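Local structure of hypothetical protein AGR_L_1239 (Agrobacterium tumefaciens str. C58, 1VQS) at residues 32-36 / 37-41. The protein is of unknown function but belongs to the NIPSNAP family, of the dimeric alpha-beta barrel clan, and adopts a ferredoxin-like fold. Sequence-based numbering, arbitrary orientation.
Sequences KVVED and EGIEI
Val34 O accepts two backbone N-H groups of the following turn, and this shared carbonyl marks a kink in helix 27-46. Gly38 N gives the regular i to i+4 bond at 3.0 Å from Val34 O, and Ile39 N the wider pi-type bond at 2.8 Å from the same atom. The two donors come from opposite faces of the carbonyl plane. One residue earlier, Glu37 N makes the i to i+4 bond to Val33 O, at 2.9 Å. Beyond the bifurcated acceptor the next turn opens: a water donates to Glu35 O (2.9 Å) and accepts from Glu40 N (3.1 Å), bridging a carbonyl and an amide five residues apart. The axes of the short segments 32-36 and 37-41 differ in direction by 45°, in keeping with this break.

Apolar contact follows the buried side. Val34 CG1, anti to the backbone N (chi1 173°), lies 3.9 Å from Ile39 CB, while the CG2 branch of Ile39 lies against the carbonyl oxygens of Val34 and Glu35. Both side chains also pack on Tyr52 of strand 48-55 and on Phe112 of the second subunit. On another flank, Val33 CG2 touches the carboxylate of Glu37, 3.5 Å from OE2; the Glu37 chain, extended beyond CG, leans back to Val33, and its OE1 is held by a salt bridge to Lys94. Glu35 turns its carboxylate to Arg111 of the second subunit.

The i to i+5 bond together with the water-bridged turn makes this a pi-type helix distortion with a kink. Here it bends the first long helix of a ferredoxin-like fold, whose buried side packs on both the chain's own sheet and a neighbouring subunit, consistent with the dimeric alpha-beta barrel clan.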
loop_
_atom_site.group_PDB
_atom_site.type_symbol
_atom_site.label_atom_id
_atom_site.label_comp_id
_atom_site.label_asym_id
_atom_site.label_seq_id
_atom_site.Cartn_x
_atom_site.Cartn_y
_atom_site.Cartn_z
ATOM N N LYS B 32 10.529 -8.453 -25.828
ATOM C CA LYS B 32 11.289 -9.049 -26.925
ATOM C C LYS B 32 11.562 -10.525 -26.663
ATOM O O LYS B 32 11.276 -11.375 -27.495
ATOM C CB LYS B 32 12.589 -8.296 -27.170
ATOM C CG LYS B 32 13.444 -8.931 -28.274
ATOM C CD LYS B 32 14.827 -8.288 -28.371
ATOM C CE LYS B 32 14.779 -6.881 -28.967
ATOM N NZ LYS B 32 14.629 -6.896 -30.454
ATOM N N VAL B 33 12.124 -10.823 -25.499
ATOM C CA VAL B 33 12.529 -12.194 -25.211
ATOM C C VAL B 33 11.309 -13.099 -24.969
ATOM O O VAL B 33 11.310 -14.264 -25.352
ATOM C CB VAL B 33 13.568 -12.247 -24.064
ATOM C CG1 VAL B 33 12.913 -12.055 -22.720
ATOM C CG2 VAL B 33 14.345 -13.562 -24.096
ATOM N N VAL B 34 10.249 -12.576 -24.381
ATOM C CA VAL B 34 9.009 -13.358 -24.275
ATOM C C VAL B 34 8.466 -13.711 -25.664
ATOM O O VAL B 34 8.174 -14.886 -25.956
ATOM C CB VAL B 34 7.928 -12.654 -23.412
ATOM C CG1 VAL B 34 6.606 -13.432 -23.480
ATOM C CG2 VAL B 34 8.383 -12.559 -21.948
ATOM N N GLU B 35 8.373 -12.721 -26.550
ATOM C CA GLU B 35 7.932 -13.016 -27.906
ATOM C C GLU B 35 8.795 -14.085 -28.571
ATOM O O GLU B 35 8.274 -15.048 -29.139
ATOM C CB GLU B 35 7.932 -11.770 -28.793
ATOM C CG GLU B 35 7.521 -12.101 -30.218
ATOM C CD GLU B 35 7.148 -10.921 -31.044
ATOM O OE1 GLU B 35 7.269 -9.796 -30.578
ATOM O OE2 GLU B 35 6.702 -11.152 -32.196
ATOM N N ASP B 36 10.109 -13.896 -28.537
ATOM C CA ASP B 36 10.997 -14.675 -29.375
ATOM C C ASP B 36 11.255 -16.056 -28.799
ATOM O O ASP B 36 11.465 -17.024 -29.555
ATOM C CB ASP B 36 12.317 -13.941 -29.548
ATOM C CG ASP B 36 12.212 -12.731 -30.444
ATOM O OD1 ASP B 36 11.162 -12.522 -31.099
ATOM O OD2 ASP B 36 13.214 -11.986 -30.504
ATOM N N GLU B 37 11.231 -16.183 -27.476
ATOM C CA GLU B 37 11.745 -17.389 -26.818
ATOM C C GLU B 37 10.830 -18.024 -25.787
ATOM O O GLU B 37 11.073 -19.162 -25.419
ATOM C CB GLU B 37 13.118 -17.085 -26.175
ATOM C CG GLU B 37 14.136 -16.481 -27.163
ATOM C CD GLU B 37 15.542 -16.262 -26.582
ATOM O OE1 GLU B 37 16.092 -17.207 -25.990
ATOM O OE2 GLU B 37 16.107 -15.146 -26.737
ATOM N N GLY B 38 9.792 -17.316 -25.311
ATOM C CA GLY B 38 8.986 -17.823 -24.202
ATOM C C GLY B 38 7.505 -18.101 -24.412
ATOM O O GLY B 38 6.960 -19.063 -23.879
ATOM N N ILE B 39 6.810 -17.243 -25.152
ATOM C CA ILE B 39 5.348 -17.312 -25.126
ATOM C C ILE B 39 4.789 -18.577 -25.773
ATOM O O ILE B 39 3.806 -19.126 -25.301
ATOM C CB ILE B 39 4.725 -16.019 -25.724
ATOM C CG1 ILE B 39 3.243 -15.919 -25.358
ATOM C CG2 ILE B 39 4.920 -15.961 -27.202
ATOM C CD1 ILE B 39 2.972 -15.765 -23.899
ATOM N N GLU B 40 5.403 -19.082 -26.832
ATOM C CA GLU B 40 4.888 -20.332 -27.412
ATOM C C GLU B 40 5.015 -21.534 -26.472
ATOM O O GLU B 40 4.081 -22.356 -26.349
ATOM C CB GLU B 40 5.510 -20.605 -28.790
ATOM C CG GLU B 40 4.963 -19.659 -29.852
ATOM C CD GLU B 40 3.416 -19.713 -29.982
ATOM O OE1 GLU B 40 2.851 -20.822 -30.233
ATOM O OE2 GLU B 40 2.773 -18.652 -29.821
ATOM N N ILE B 41 6.150 -21.629 -25.789
ATOM C CA ILE B 41 6.297 -22.661 -24.771
ATOM C C ILE B 41 5.271 -22.482 -23.654
ATOM O O ILE B 41 4.613 -23.434 -23.249
ATOM C CB ILE B 41 7.744 -22.680 -24.218
ATOM C CG1 ILE B 41 8.737 -23.151 -25.301
ATOM C CG2 ILE B 41 7.839 -23.549 -22.976
ATOM C CD1 ILE B 41 10.194 -22.749 -25.046
HETATM O O HOH W 1 7.824 -17.779 -28.309
#